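Local coordinates for putative sugar binding protein (Geobacillus stearothermophilus, PDB 6GT9), which binds galactose, and probably glucose, consistent with a role in a three-component sensing system for galactan utilization, at residues Lys28-Leu40 with Ala83-Leu96. Sequence-based numbering, arbitrary orientation.
With GAL (beta-D-galactopyranose), chain E.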
loop_
_atom_site.group_PDB
_atom_site.type_symbol
_atom_site.label_atom_id
_atom_site.label_comp_id
_atom_site.label_asym_id
_atom_site.label_seq_id
_atom_site.Cartn_x
_atom_site.Cartn_y
_atom_site.Cartn_z
ATOM N N LYS A 28 16.258 -8.999 -27.627
ATOM C CA LYS A 28 16.868 -9.815 -26.584
ATOM C C LYS A 28 18.169 -9.216 -26.079
ATOM O O LYS A 28 18.836 -9.830 -25.237
ATOM C CB LYS A 28 17.130 -11.227 -27.100
ATOM C CG LYS A 28 15.905 -11.932 -27.629
ATOM C CD LYS A 28 16.322 -13.096 -28.504
ATOM C CE LYS A 28 15.743 -14.414 -28.011
ATOM N NZ LYS A 28 16.097 -15.558 -28.929
ATOM N N GLU A 29 18.559 -8.051 -26.604
ATOM C CA GLU A 29 19.739 -7.346 -26.111
ATOM C C GLU A 29 19.663 -7.139 -24.608
ATOM O O GLU A 29 20.632 -7.389 -23.882
ATOM C CB GLU A 29 19.872 -5.988 -26.806
ATOM C CG GLU A 29 20.735 -5.979 -28.047
ATOM C CD GLU A 29 20.405 -4.851 -29.008
ATOM O OE1 GLU A 29 20.475 -5.088 -30.233
ATOM O OE2 GLU A 29 20.076 -3.735 -28.545
ATOM N N ALA A 30 18.516 -6.681 -24.127
ATOM C CA ALA A 30 18.398 -6.141 -22.782
ATOM C C ALA A 30 17.840 -7.178 -21.821
ATOM O O ALA A 30 17.186 -8.145 -22.220
ATOM C CB ALA A 30 17.501 -4.900 -22.789
ATOM N N TYR A 31 18.114 -6.968 -20.539
ATOM C CA TYR A 31 17.381 -7.681 -19.504
ATOM C C TYR A 31 15.920 -7.246 -19.519
ATOM O O TYR A 31 15.610 -6.079 -19.755
ATOM C CB TYR A 31 17.988 -7.405 -18.125
ATOM C CG TYR A 31 19.381 -7.984 -17.923
ATOM C CD1 TYR A 31 19.569 -9.354 -17.833
ATOM C CD2 TYR A 31 20.495 -7.160 -17.795
ATOM C CE1 TYR A 31 20.825 -9.897 -17.637
ATOM C CE2 TYR A 31 21.766 -7.702 -17.596
ATOM C CZ TYR A 31 21.917 -9.073 -17.516
ATOM O OH TYR A 31 23.159 -9.648 -17.322
ATOM N N HIS A 32 15.021 -8.181 -19.233
ATOM C CA HIS A 32 13.588 -7.902 -19.156
ATOM C C HIS A 32 13.133 -8.150 -17.722
ATOM O O HIS A 32 13.151 -9.294 -17.253
ATOM C CB HIS A 32 12.806 -8.775 -20.138
ATOM C CG HIS A 32 13.226 -8.615 -21.572
ATOM N ND1 HIS A 32 12.915 -7.502 -22.326
ATOM C CD2 HIS A 32 13.922 -9.437 -22.393
ATOM C CE1 HIS A 32 13.414 -7.637 -23.543
ATOM N NE2 HIS A 32 14.025 -8.804 -23.610
ATOM N N PHE A 33 12.743 -7.077 -17.027
ATOM C CA PHE A 33 12.149 -7.140 -15.697
ATOM C C PHE A 33 10.670 -6.796 -15.804
ATOM O O PHE A 33 10.294 -5.880 -16.543
ATOM C CB PHE A 33 12.786 -6.142 -14.714
ATOM C CG PHE A 33 14.276 -6.311 -14.506
ATOM C CD1 PHE A 33 14.950 -7.444 -14.948
ATOM C CD2 PHE A 33 14.990 -5.319 -13.849
ATOM C CE1 PHE A 33 16.323 -7.576 -14.747
ATOM C CE2 PHE A 33 16.354 -5.446 -13.642
ATOM C CZ PHE A 33 17.020 -6.577 -14.109
ATOM N N VAL A 34 9.833 -7.505 -15.053
ATOM C CA VAL A 34 8.402 -7.234 -15.016
ATOM C C VAL A 34 8.054 -6.685 -13.639
ATOM O O VAL A 34 8.479 -7.238 -12.620
ATOM C CB VAL A 34 7.571 -8.488 -15.328
ATOM C CG1 VAL A 34 6.066 -8.159 -15.227
ATOM C CG2 VAL A 34 7.917 -9.028 -16.737
ATOM N N LEU A 35 7.287 -5.602 -13.610
ATOM C CA LEU A 35 6.726 -5.060 -12.375
ATOM C C LEU A 35 5.223 -5.268 -12.444
ATOM O O LEU A 35 4.580 -4.817 -13.397
ATOM C CB LEU A 35 7.063 -3.578 -12.205
ATOM C CG LEU A 35 6.336 -2.832 -11.078
ATOM C CD1 LEU A 35 6.698 -3.384 -9.700
ATOM C CD2 LEU A 35 6.622 -1.336 -11.159
ATOM N N VAL A 36 4.675 -5.973 -11.461
ATOM C CA VAL A 36 3.248 -6.273 -11.410
ATOM C C VAL A 36 2.633 -5.424 -10.299
ATOM O O VAL A 36 2.954 -5.632 -9.120
ATOM C CB VAL A 36 2.994 -7.764 -11.164
ATOM C CG1 VAL A 36 1.496 -8.031 -11.111
ATOM C CG2 VAL A 36 3.671 -8.601 -12.245
ATOM N N PRO A 37 1.784 -4.451 -10.616
ATOM C CA PRO A 37 1.111 -3.675 -9.572
ATOM C C PRO A 37 -0.150 -4.384 -9.090
ATOM O O PRO A 37 -0.645 -5.323 -9.708
ATOM C CB PRO A 37 0.755 -2.377 -10.292
ATOM C CG PRO A 37 0.383 -2.874 -11.672
ATOM C CD PRO A 37 1.408 -3.979 -11.965
ATOM N N GLU A 38 -0.669 -3.907 -7.956
ATOM C CA GLU A 38 -1.935 -4.425 -7.457
ATOM C C GLU A 38 -3.058 -4.147 -8.452
ATOM O O GLU A 38 -3.950 -4.975 -8.638
ATOM C CB GLU A 38 -2.253 -3.799 -6.093
ATOM C CG GLU A 38 -3.476 -4.343 -5.372
ATOM C CD GLU A 38 -3.544 -3.830 -3.927
ATOM O OE1 GLU A 38 -2.632 -3.069 -3.538
ATOM O OE2 GLU A 38 -4.494 -4.178 -3.189
ATOM N N GLU A 39 -3.005 -2.993 -9.117
ATOM C CA GLU A 39 -4.026 -2.556 -10.061
ATOM C C GLU A 39 -3.374 -1.559 -11.003
ATOM O O GLU A 39 -2.721 -0.611 -10.548
ATOM C CB GLU A 39 -5.222 -1.926 -9.337
ATOM C CG GLU A 39 -6.451 -1.684 -10.237
ATOM C CD GLU A 39 -7.646 -1.169 -9.445
ATOM O OE1 GLU A 39 -7.864 0.064 -9.407
ATOM O OE2 GLU A 39 -8.335 -2.002 -8.816
ATOM N N LEU A 40 -3.554 -1.785 -12.309
ATOM C CA LEU A 40 -2.731 -1.140 -13.329
ATOM C C LEU A 40 -2.767 0.381 -13.215
ATOM O O LEU A 40 -1.723 1.033 -13.117
ATOM C CB LEU A 40 -3.191 -1.580 -14.723
ATOM C CG LEU A 40 -2.221 -1.371 -15.885
ATOM C CD1 LEU A 40 -1.113 -2.389 -15.834
ATOM C CD2 LEU A 40 -2.950 -1.445 -17.236
ATOM N N ALA A 83 4.310 -14.143 -17.004
ATOM C CA ALA A 83 5.640 -13.552 -17.138
ATOM C C ALA A 83 6.733 -14.588 -16.914
ATOM O O ALA A 83 7.761 -14.572 -17.604
ATOM C CB ALA A 83 5.813 -12.384 -16.164
ATOM N N ALA A 84 6.553 -15.486 -15.941
ATOM C CA ALA A 84 7.570 -16.521 -15.741
ATOM C C ALA A 84 7.634 -17.468 -16.935
ATOM O O ALA A 84 8.706 -18.002 -17.250
ATOM C CB ALA A 84 7.289 -17.310 -14.466
ATOM N N ALA A 85 6.501 -17.689 -17.602
ATOM C CA ALA A 85 6.485 -18.550 -18.779
ATOM C C ALA A 85 7.181 -17.894 -19.965
ATOM O O ALA A 85 7.726 -18.594 -20.827
ATOM C CB ALA A 85 5.042 -18.918 -19.133
ATOM N N ALA A 86 7.181 -16.559 -20.028
ATOM C CA ALA A 86 7.933 -15.827 -21.043
ATOM C C ALA A 86 9.429 -15.751 -20.737
ATOM O O ALA A 86 10.168 -15.087 -21.479
ATOM C CB ALA A 86 7.368 -14.413 -21.200
ATOM N N LYS A 87 9.877 -16.399 -19.666
ATOM C CA LYS A 87 11.299 -16.483 -19.298
ATOM C C LYS A 87 11.957 -15.104 -19.171
ATOM O O LYS A 87 13.058 -14.857 -19.681
ATOM C CB LYS A 87 12.047 -17.373 -20.289
ATOM C CG LYS A 87 11.574 -18.820 -20.247
ATOM C CD LYS A 87 12.399 -19.692 -21.192
ATOM C CE LYS A 87 12.299 -21.163 -20.808
ATOM N NZ LYS A 87 13.418 -21.972 -21.392
ATOM N N VAL A 88 11.289 -14.205 -18.442
ATOM C CA VAL A 88 11.831 -12.880 -18.175
ATOM C C VAL A 88 12.955 -13.031 -17.156
ATOM O O VAL A 88 13.110 -14.094 -16.538
ATOM C CB VAL A 88 10.748 -11.899 -17.674
ATOM C CG1 VAL A 88 9.620 -11.742 -18.703
ATOM C CG2 VAL A 88 10.198 -12.337 -16.315
ATOM N N ASP A 89 13.743 -11.970 -16.968
ATOM C CA ASP A 89 14.944 -12.049 -16.143
ATOM C C ASP A 89 14.687 -11.773 -14.666
ATOM O O ASP A 89 15.529 -12.112 -13.823
ATOM C CB ASP A 89 15.998 -11.086 -16.698
ATOM C CG ASP A 89 16.310 -11.373 -18.152
ATOM O OD1 ASP A 89 16.889 -12.436 -18.411
ATOM O OD2 ASP A 89 15.926 -10.576 -19.039
ATOM N N GLY A 90 13.544 -11.189 -14.328
ATOM C CA GLY A 90 13.215 -10.964 -12.933
ATOM C C GLY A 90 11.788 -10.470 -12.836
ATOM O O GLY A 90 11.277 -9.884 -13.796
ATOM N N ILE A 91 11.134 -10.703 -11.695
ATOM C CA ILE A 91 9.733 -10.349 -11.489
ATOM C C ILE A 91 9.632 -9.615 -10.160
ATOM O O ILE A 91 10.148 -10.089 -9.138
ATOM C CB ILE A 91 8.827 -11.595 -11.504
ATOM C CG1 ILE A 91 8.842 -12.235 -12.905
ATOM C CG2 ILE A 91 7.418 -11.241 -11.098
ATOM C CD1 ILE A 91 8.065 -13.529 -13.026
ATOM N N ILE A 92 9.010 -8.444 -10.186
ATOM C CA ILE A 92 8.822 -7.603 -9.008
ATOM C C ILE A 92 7.326 -7.494 -8.760
ATOM O O ILE A 92 6.574 -7.097 -9.659
ATOM C CB ILE A 92 9.451 -6.214 -9.207
ATOM C CG1 ILE A 92 10.927 -6.354 -9.599
ATOM C CG2 ILE A 92 9.274 -5.343 -7.937
ATOM C CD1 ILE A 92 11.527 -5.110 -10.243
ATOM N N THR A 93 6.896 -7.838 -7.545
ATOM C CA THR A 93 5.475 -7.946 -7.243
ATOM C C THR A 93 5.252 -7.847 -5.741
ATOM O O THR A 93 6.137 -8.151 -4.943
ATOM C CB THR A 93 4.902 -9.277 -7.735
ATOM O OG1 THR A 93 3.512 -9.347 -7.416
ATOM C CG2 THR A 93 5.621 -10.421 -7.040
ATOM N N GLN A 94 4.037 -7.464 -5.367
ATOM C CA GLN A 94 3.598 -7.658 -3.991
ATOM C C GLN A 94 3.491 -9.148 -3.697
ATOM O O GLN A 94 3.126 -9.950 -4.564
ATOM C CB GLN A 94 2.231 -7.029 -3.764
ATOM C CG GLN A 94 2.157 -5.532 -3.791
ATOM C CD GLN A 94 0.726 -5.095 -4.072
ATOM O OE1 GLN A 94 0.184 -5.426 -5.123
ATOM N NE2 GLN A 94 0.097 -4.389 -3.116
ATOM N N GLY A 95 3.823 -9.524 -2.469
ATOM C CA GLY A 95 3.403 -10.819 -1.979
ATOM C C GLY A 95 2.032 -10.618 -1.378
ATOM O O GLY A 95 1.898 -10.551 -0.154
ATOM N N LEU A 96 1.011 -10.486 -2.236
ATOM C CA LEU A 96 -0.246 -9.860 -1.820
ATOM C C LEU A 96 -0.937 -10.645 -0.710
ATOM O O LEU A 96 -1.495 -10.050 0.225
ATOM C CB LEU A 96 -1.167 -9.701 -3.025
ATOM C CG LEU A 96 -2.300 -8.689 -2.910
ATOM C CD1 LEU A 96 -1.767 -7.345 -2.402
ATOM C CD2 LEU A 96 -2.949 -8.533 -4.275
HETATM C C1 GAL E . -1.363 1.999 -0.836
HETATM C C2 GAL E . -0.764 0.609 -0.920
HETATM C C3 GAL E . -0.788 0.070 -2.362
HETATM C C4 GAL E . -2.207 0.099 -2.906
HETATM C C5 GAL E . -2.816 1.479 -2.731
HETATM C C6 GAL E . -4.303 1.516 -3.092
HETATM O O1 GAL E . -1.347 2.445 0.506
HETATM O O2 GAL E . 0.600 0.612 -0.475
HETATM O O3 GAL E . -0.398 -1.269 -2.371
HETATM O O4 GAL E . -3.017 -0.869 -2.231
HETATM O O5 GAL E . -2.715 1.981 -1.338
HETATM O O6 GAL E . -4.742 2.844 -3.282
#
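With E38 CG trans to the backbone N (chi1 -174°) and the chain extended beyond it, and with Q94 CG swung the other way, trans to its own carbonyl carbon, carboxylate and amide meet on the C-terminal side of the strands. Q94 NE2 donates to E38 OE1 at 3.1 Å; the acceptor lies close to the amide plane, whereas the donor stands 59° out of the carboxylate plane. E38 OE1 also accepts the galactose O4 hydroxyl, at 2.6 Å. Q94 lines the pocket itself, its amide tied to both E38 and D119, which binds the sugar too and accepts a further bond from Q94 NE2; W45 packs against both E38 and Q94. Replacing E38 by an alanine would probably leave galactose O4 without this acceptor and Q94 with one fewer restraint on its amide. Behind the site the backbones run parallel, their axes 16° apart: V34 N bonds to G90 O, I92 N to V34 O and V36 N to I92 O. L35 CD1 rests on I92 CG2 on one face; on the other, V34 CG2 touches both V88 CG1 (3.8 Å) and A83 CB (4.0 Å). At the far end, the anti lone pair of D89 OD2 receives H32 N at 2.6 Å in a nearly straight bond, while D89 N returns one to H32 O. H32 ND1 is held by D62. Adjacent parallel strands 32-36 and 90-93, whose C-terminal loops present sugar-binding side chains at the interdomain cleft, are the pattern of a periplasmic-binding-protein domain with strand order 2-1-3-4-5.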